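Putative oxidoreductase (Klebsiella pneumoniae subsp. pneumoniae MGH 78578, PDB 3E82) is a putative oxidoreductase of the Gfo/Idh/MocA family, probably using a nicotinamide adenine dinucleotide bound to its Rossmann-fold domain. Local coordinates at residues F192-I202 with W214-H224; L176-I185 with V226-V234. All coordinates share one frame; numbering follows the deposited sequence.

Contact 1: F192-I202 with W214-H224; sequences FGLPQSVQGNI and WAHVVLNYPAH
A classic beta bulge sets two residues, Gln196 and Ser197, against the single Asn220 at the start of an antiparallel hairpin: Asn220 O takes the Gln196 N-H at 2.6 Å, nearly in line with its C=O, and a weak second bond from Ser197 N. The amide of Asn220 also gives an in-plane N-H, from ND2, to Ser197 OG at 2.8 Å. Beyond the bulge the hairpin is regular, with paired backbone bonds at Gln199-Val218 and Asn201-His216; a water donates to both Gln199 OE1 and His216 O. Before it, the chain leaving helix 176-192 wraps round Tyr221. With chi1 at -74° the ring of Tyr221 swings back across the contact, OH donating to Gly193 O at 2.7 Å while Pro195 CA lies over one ring face, a CH-pi contact 3.7 Å from the centroid. Phe192 turns an edge to the Tyr221 ring and receives the edge of His224 on its own face, His224 NE2 lying 3.5 Å from Phe192 CG. Asn201 points its amide out of the hairpin to Lys225 and Asn220 of the second subunit. The chemistry thus divides by face: Val198, Val217 and Ile202 meet helix 320-339, whereas Gln199, Asn201 and His216 lie at the subunit interface.

Contact 2: L176-I185 with V226-V234; sequences LWFDLGPHLI and VILHCSMLV
Leu176 and Cys230 make the tightest apolar touch between helix 176-185 and strand 226-231, with Leu176 CD2 only 3.3 Å from Cys230 CB, closer than usual for two carbons. A chi1 of -170° sends the Leu176 branch across to the strand, where its other methyl, CD1, lies 3.8 Å from SE of selenomethionine Met232, whose side chain runs antiparallel alongside it. Sulfur contacts form a second group. Cys230 SG reaches into the helix surface, meeting Leu184 CD2 at 3.5 Å and Leu180 CB at 4.2 Å. Aliphatic packing continues further along the helix: Leu228 CD1 lies 3.6 Å from Ile185 CG1, with the leucine side chain laid roughly perpendicular to that of the isoleucine, and Leu228 CD2 rests near Leu184 O. The aromatic contribution comes from Trp177, whose indole offers its edge to both Leu228 CD1 and Cys230 SG; its NE1 is satisfied by Leu330 O on helix 320-339. At the end of the strand Ser231 OG accepts from Leu233 N at 3.1 Å, an ST turn. The chemistry across the contact is thus apolar: the two segments are held together by van der Waals contact, without a hydrogen bond between them, in a buried layer of the alpha/beta C-terminal domain.

How the contacts relate
Strands 214-220 and 225-231 are neighbours in the mixed sheet of the C-terminal domain, so contact 1 and contact 2 meet along adjacent strands of one sheet, their centres about 12 Å apart. Probable backbone bonds join them, Leu219 N to Val226 O at 2.7 Å and Val217 O to Leu228 N at 2.8 Å. Helix 176-192 is followed, after the turn Gly193-Gln196, by strand 197-203, and Trp177 of contact 2 also touches Val217 and Ile202. On the sheet's other face, the His229 ring meets those of Trp214 and His216, and both contacts reach the second subunit there. The helix layer and the dimer interface therefore cover opposite faces of one sheet.

Contact 1: F192-I202 with W214-H224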
# COMPACT_ATOMS: atom_id res chain seq x y z
N PHE B 192 -4.79 9.14 14.99
CA PHE B 192 -6.10 8.51 14.96
C PHE B 192 -6.56 7.67 16.14
O PHE B 192 -7.69 7.16 16.12
CB PHE B 192 -6.18 7.64 13.70
CG PHE B 192 -5.67 8.32 12.46
CD1 PHE B 192 -6.37 9.40 11.92
CD2 PHE B 192 -4.50 7.89 11.83
CE1 PHE B 192 -5.92 10.04 10.76
CE2 PHE B 192 -4.03 8.52 10.68
CZ PHE B 192 -4.74 9.60 10.14
N GLY B 193 -5.73 7.49 17.16
CA GLY B 193 -6.14 6.65 18.26
C GLY B 193 -5.90 5.19 17.87
O GLY B 193 -5.23 4.92 16.87
N LEU B 194 -6.46 4.25 18.63
CA LEU B 194 -6.28 2.83 18.35
C LEU B 194 -7.12 2.28 17.20
O LEU B 194 -8.28 2.61 17.05
CB LEU B 194 -6.61 1.99 19.60
CG LEU B 194 -5.85 2.28 20.89
CD1 LEU B 194 -6.37 1.36 22.00
CD2 LEU B 194 -4.37 2.05 20.65
N PRO B 195 -6.52 1.43 16.36
CA PRO B 195 -7.25 0.85 15.23
C PRO B 195 -8.14 -0.27 15.76
O PRO B 195 -7.91 -0.79 16.86
CB PRO B 195 -6.14 0.32 14.34
CG PRO B 195 -5.10 -0.14 15.36
CD PRO B 195 -5.10 1.00 16.36
N GLN B 196 -9.15 -0.64 14.97
CA GLN B 196 -10.05 -1.71 15.35
C GLN B 196 -9.40 -3.07 15.14
O GLN B 196 -9.65 -4.01 15.89
CB GLN B 196 -11.35 -1.63 14.55
CG GLN B 196 -12.41 -2.63 15.00
CD GLN B 196 -13.80 -2.23 14.56
OE1 GLN B 196 -14.20 -1.09 14.74
NE2 GLN B 196 -14.53 -3.17 13.99
N SER B 197 -8.57 -3.18 14.10
CA SER B 197 -7.87 -4.44 13.81
C SER B 197 -6.58 -4.16 13.05
O SER B 197 -6.40 -3.09 12.48
CB SER B 197 -8.77 -5.37 13.01
OG SER B 197 -8.95 -4.90 11.69
N VAL B 198 -5.68 -5.14 13.06
CA VAL B 198 -4.39 -5.00 12.40
C VAL B 198 -4.15 -6.18 11.48
O VAL B 198 -4.36 -7.33 11.85
CB VAL B 198 -3.24 -4.93 13.45
CG1 VAL B 198 -1.90 -4.87 12.76
CG2 VAL B 198 -3.42 -3.72 14.35
N GLN B 199 -3.70 -5.88 10.27
CA GLN B 199 -3.42 -6.93 9.30
C GLN B 199 -1.97 -6.75 8.88
O GLN B 199 -1.52 -5.64 8.62
CB GLN B 199 -4.38 -6.81 8.11
CG GLN B 199 -4.37 -7.98 7.15
CD GLN B 199 -3.25 -7.89 6.14
OE1 GLN B 199 -3.00 -6.82 5.59
NE2 GLN B 199 -2.57 -9.01 5.88
N GLY B 200 -1.22 -7.85 8.83
CA GLY B 200 0.17 -7.73 8.46
C GLY B 200 0.70 -8.74 7.45
O GLY B 200 0.25 -9.88 7.39
N ASN B 201 1.69 -8.29 6.68
CA ASN B 201 2.34 -9.13 5.68
C ASN B 201 3.81 -8.74 5.78
O ASN B 201 4.20 -7.64 5.38
CB ASN B 201 1.79 -8.80 4.29
CG ASN B 201 2.13 -9.86 3.26
OD1 ASN B 201 3.21 -10.46 3.29
ND2 ASN B 201 1.21 -10.10 2.34
N ILE B 202 4.61 -9.64 6.35
CA ILE B 202 6.04 -9.40 6.55
C ILE B 202 6.88 -10.44 5.81
O ILE B 202 6.60 -11.64 5.87
CB ILE B 202 6.38 -9.42 8.08
CG1 ILE B 202 5.51 -8.40 8.81
CG2 ILE B 202 7.85 -9.09 8.32
CD1 ILE B 202 5.68 -8.41 10.32
N TRP B 214 10.84 -6.37 4.23
CA TRP B 214 9.65 -5.85 3.57
C TRP B 214 8.51 -6.06 4.55
O TRP B 214 8.24 -7.18 4.97
CB TRP B 214 9.38 -6.63 2.28
CG TRP B 214 8.26 -6.08 1.42
CD1 TRP B 214 8.39 -5.21 0.37
CD2 TRP B 214 6.88 -6.44 1.48
NE1 TRP B 214 7.18 -5.02 -0.24
CE2 TRP B 214 6.23 -5.76 0.42
CE3 TRP B 214 6.12 -7.27 2.31
CZ2 TRP B 214 4.86 -5.89 0.18
CZ3 TRP B 214 4.76 -7.40 2.07
CH2 TRP B 214 4.14 -6.71 1.01
N ALA B 215 7.86 -4.97 4.93
CA ALA B 215 6.76 -5.06 5.87
C ALA B 215 5.64 -4.17 5.37
O ALA B 215 5.82 -2.97 5.16
CB ALA B 215 7.20 -4.64 7.26
N HIS B 216 4.48 -4.78 5.19
CA HIS B 216 3.32 -4.06 4.72
C HIS B 216 2.22 -4.34 5.72
O HIS B 216 1.66 -5.44 5.76
CB HIS B 216 2.95 -4.58 3.34
CG HIS B 216 1.99 -3.70 2.61
ND1 HIS B 216 0.67 -4.02 2.45
CD2 HIS B 216 2.15 -2.46 2.09
CE1 HIS B 216 0.05 -3.02 1.86
NE2 HIS B 216 0.92 -2.06 1.62
N VAL B 217 1.90 -3.32 6.52
CA VAL B 217 0.90 -3.44 7.57
C VAL B 217 -0.26 -2.47 7.43
O VAL B 217 -0.06 -1.28 7.18
CB VAL B 217 1.55 -3.22 8.94
CG1 VAL B 217 0.51 -3.27 10.05
CG2 VAL B 217 2.65 -4.26 9.15
N VAL B 218 -1.48 -2.98 7.61
CA VAL B 218 -2.68 -2.16 7.49
C VAL B 218 -3.43 -2.09 8.81
O VAL B 218 -3.74 -3.12 9.41
CB VAL B 218 -3.64 -2.72 6.42
CG1 VAL B 218 -4.88 -1.84 6.34
CG2 VAL B 218 -2.95 -2.78 5.06
N LEU B 219 -3.70 -0.87 9.25
CA LEU B 219 -4.45 -0.63 10.47
C LEU B 219 -5.88 -0.25 10.07
O LEU B 219 -6.09 0.76 9.40
CB LEU B 219 -3.81 0.50 11.29
CG LEU B 219 -2.72 0.09 12.29
CD1 LEU B 219 -1.66 -0.75 11.62
CD2 LEU B 219 -2.11 1.34 12.90
N ASN B 220 -6.86 -1.08 10.45
CA ASN B 220 -8.26 -0.82 10.11
C ASN B 220 -9.01 -0.00 11.16
O ASN B 220 -9.07 -0.38 12.34
CB ASN B 220 -9.02 -2.14 9.90
CG ASN B 220 -8.45 -2.98 8.76
OD1 ASN B 220 -8.38 -2.53 7.61
ND2 ASN B 220 -8.05 -4.21 9.08
N TYR B 221 -9.56 1.13 10.72
CA TYR B 221 -10.36 2.01 11.58
C TYR B 221 -11.79 1.94 11.04
O TYR B 221 -12.01 1.53 9.90
CB TYR B 221 -9.83 3.45 11.51
CG TYR B 221 -8.53 3.65 12.25
CD1 TYR B 221 -8.52 4.04 13.60
CD2 TYR B 221 -7.30 3.41 11.63
CE1 TYR B 221 -7.31 4.20 14.30
CE2 TYR B 221 -6.09 3.56 12.32
CZ TYR B 221 -6.11 3.96 13.66
OH TYR B 221 -4.93 4.11 14.34
N PRO B 222 -12.79 2.34 11.84
CA PRO B 222 -14.18 2.28 11.38
C PRO B 222 -14.47 3.00 10.07
O PRO B 222 -15.22 2.51 9.24
CB PRO B 222 -14.96 2.86 12.55
CG PRO B 222 -14.12 2.48 13.74
CD PRO B 222 -12.73 2.81 13.24
N ALA B 223 -13.87 4.18 9.88
CA ALA B 223 -14.15 4.95 8.67
C ALA B 223 -12.94 5.29 7.81
O ALA B 223 -13.02 6.17 6.95
CB ALA B 223 -14.91 6.24 9.03
N HIS B 224 -11.81 4.63 8.03
CA HIS B 224 -10.65 4.89 7.19
C HIS B 224 -9.57 3.84 7.34
O HIS B 224 -9.63 3.00 8.25
CB HIS B 224 -10.09 6.30 7.44
CG HIS B 224 -9.25 6.43 8.67
ND1 HIS B 224 -9.79 6.52 9.94
CD2 HIS B 224 -7.91 6.53 8.83
CE1 HIS B 224 -8.82 6.68 10.82
NE2 HIS B 224 -7.67 6.68 10.17
O HOH W 1 -0.67 -6.41 4.63

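Contact 2: L176-I185 with V226-V234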
# COMPACT_ATOMS: atom_id res chain seq x y z
N LEU B 176 13.32 -5.42 10.05
CA LEU B 176 12.86 -4.10 9.63
C LEU B 176 11.62 -3.64 10.41
O LEU B 176 11.59 -2.52 10.92
CB LEU B 176 12.56 -4.12 8.13
CG LEU B 176 12.28 -2.79 7.43
CD1 LEU B 176 13.53 -1.93 7.45
CD2 LEU B 176 11.87 -3.06 5.99
N TRP B 177 10.61 -4.50 10.49
CA TRP B 177 9.37 -4.16 11.18
C TRP B 177 9.62 -3.68 12.61
O TRP B 177 9.18 -2.61 12.99
CB TRP B 177 8.40 -5.35 11.19
CG TRP B 177 7.06 -5.07 11.84
CD1 TRP B 177 6.44 -5.82 12.80
CD2 TRP B 177 6.18 -3.96 11.56
NE1 TRP B 177 5.24 -5.25 13.14
CE2 TRP B 177 5.06 -4.11 12.40
CE3 TRP B 177 6.24 -2.87 10.69
CZ2 TRP B 177 3.99 -3.20 12.40
CZ3 TRP B 177 5.18 -1.95 10.69
CH2 TRP B 177 4.08 -2.13 11.54
N PHE B 178 10.34 -4.48 13.38
CA PHE B 178 10.64 -4.13 14.77
C PHE B 178 11.46 -2.87 14.94
O PHE B 178 11.30 -2.15 15.93
CB PHE B 178 11.34 -5.29 15.47
CG PHE B 178 10.44 -6.08 16.37
CD1 PHE B 178 9.38 -6.81 15.84
CD2 PHE B 178 10.63 -6.07 17.75
CE1 PHE B 178 8.52 -7.53 16.67
CE2 PHE B 178 9.78 -6.78 18.59
CZ PHE B 178 8.73 -7.51 18.05
N ASP B 179 12.35 -2.58 13.99
CA ASP B 179 13.18 -1.39 14.09
C ASP B 179 12.50 -0.11 13.64
O ASP B 179 12.53 0.90 14.35
CB ASP B 179 14.48 -1.55 13.30
CG ASP B 179 15.35 -2.68 13.82
OD1 ASP B 179 15.45 -2.85 15.05
OD2 ASP B 179 15.96 -3.39 12.98
N LEU B 180 11.90 -0.14 12.46
CA LEU B 180 11.27 1.06 11.93
C LEU B 180 9.76 1.14 12.07
O LEU B 180 9.18 2.22 11.99
CB LEU B 180 11.69 1.22 10.47
CG LEU B 180 13.22 1.27 10.43
CD1 LEU B 180 13.73 0.55 9.21
CD2 LEU B 180 13.69 2.71 10.48
N GLY B 181 9.11 -0.00 12.29
CA GLY B 181 7.68 -0.01 12.48
C GLY B 181 7.23 0.89 13.63
O GLY B 181 6.24 1.60 13.49
N PRO B 182 7.93 0.89 14.77
CA PRO B 182 7.55 1.73 15.92
C PRO B 182 7.21 3.20 15.68
O PRO B 182 6.16 3.66 16.13
CB PRO B 182 8.72 1.54 16.89
CG PRO B 182 9.07 0.10 16.66
CD PRO B 182 9.05 0.00 15.14
N HIS B 183 8.07 3.95 14.98
CA HIS B 183 7.75 5.37 14.77
C HIS B 183 6.58 5.55 13.79
O HIS B 183 5.81 6.50 13.91
CB HIS B 183 8.97 6.16 14.31
CG HIS B 183 9.31 5.99 12.86
ND1 HIS B 183 9.83 4.83 12.35
CD2 HIS B 183 9.19 6.85 11.82
CE1 HIS B 183 10.02 4.97 11.05
NE2 HIS B 183 9.64 6.18 10.70
N LEU B 184 6.47 4.64 12.84
CA LEU B 184 5.39 4.67 11.86
C LEU B 184 4.06 4.47 12.60
O LEU B 184 3.08 5.17 12.36
CB LEU B 184 5.59 3.55 10.83
CG LEU B 184 6.10 3.91 9.42
CD1 LEU B 184 7.08 5.05 9.47
CD2 LEU B 184 6.70 2.68 8.77
N ILE B 185 4.05 3.49 13.50
CA ILE B 185 2.86 3.19 14.29
C ILE B 185 2.52 4.33 15.26
O ILE B 185 1.39 4.80 15.30
CB ILE B 185 3.05 1.91 15.14
CG1 ILE B 185 3.26 0.71 14.22
CG2 ILE B 185 1.84 1.70 16.05
CD1 ILE B 185 3.83 -0.49 14.95
N VAL B 226 -5.26 2.83 7.30
CA VAL B 226 -3.90 3.28 7.55
C VAL B 226 -2.96 2.20 7.03
O VAL B 226 -3.08 1.02 7.38
CB VAL B 226 -3.64 3.51 9.06
CG1 VAL B 226 -2.13 3.58 9.33
CG2 VAL B 226 -4.31 4.82 9.50
N ILE B 227 -2.04 2.61 6.17
CA ILE B 227 -1.06 1.69 5.60
C ILE B 227 0.34 2.13 6.00
O ILE B 227 0.75 3.26 5.75
CB ILE B 227 -1.15 1.66 4.06
CG1 ILE B 227 -2.49 1.05 3.63
CG2 ILE B 227 -0.00 0.83 3.49
CD1 ILE B 227 -2.68 1.03 2.11
N LEU B 228 1.07 1.21 6.64
CA LEU B 228 2.44 1.47 7.08
C LEU B 228 3.30 0.53 6.27
O LEU B 228 3.05 -0.68 6.25
CB LEU B 228 2.57 1.18 8.58
CG LEU B 228 1.55 1.85 9.51
CD1 LEU B 228 1.90 1.51 10.96
CD2 LEU B 228 1.56 3.37 9.30
N HIS B 229 4.30 1.07 5.59
CA HIS B 229 5.14 0.24 4.72
C HIS B 229 6.64 0.48 4.90
O HIS B 229 7.11 1.61 4.87
CB HIS B 229 4.76 0.49 3.25
CG HIS B 229 5.42 -0.43 2.28
ND1 HIS B 229 4.88 -1.66 1.95
CD2 HIS B 229 6.59 -0.34 1.61
CE1 HIS B 229 5.70 -2.29 1.12
NE2 HIS B 229 6.75 -1.50 0.90
N CYS B 230 7.37 -0.62 5.06
CA CYS B 230 8.83 -0.60 5.23
C CYS B 230 9.48 -1.51 4.19
O CYS B 230 9.00 -2.61 3.93
CB CYS B 230 9.21 -1.13 6.62
SG CYS B 230 8.58 -0.19 8.00
N SER B 231 10.58 -1.06 3.59
CA SER B 231 11.29 -1.88 2.61
C SER B 231 12.74 -1.44 2.43
O SER B 231 13.03 -0.26 2.45
CB SER B 231 10.61 -1.85 1.24
OG SER B 231 11.36 -2.62 0.31
N MSE B 232 13.63 -2.41 2.25
CA MSE B 232 15.05 -2.12 2.04
C MSE B 232 15.38 -2.10 0.55
O MSE B 232 16.54 -1.91 0.16
CB MSE B 232 15.91 -3.17 2.74
CG MSE B 232 15.77 -3.17 4.26
SE MSE B 232 16.38 -1.50 4.99
CE MSE B 232 18.02 -2.12 5.83
N LEU B 233 14.38 -2.30 -0.30
CA LEU B 233 14.62 -2.29 -1.74
C LEU B 233 13.75 -1.35 -2.53
O LEU B 233 12.87 -1.77 -3.28
CB LEU B 233 14.47 -3.70 -2.32
CG LEU B 233 15.74 -4.55 -2.34
CD1 LEU B 233 15.48 -5.77 -3.19
CD2 LEU B 233 16.91 -3.75 -2.92
N VAL B 234 14.00 -0.06 -2.37
CA VAL B 234 13.25 0.96 -3.08
C VAL B 234 14.26 1.96 -3.64
O VAL B 234 14.69 2.87 -2.94
CB VAL B 234 12.26 1.70 -2.15
CG1 VAL B 234 11.52 2.78 -2.93
CG2 VAL B 234 11.27 0.71 -1.56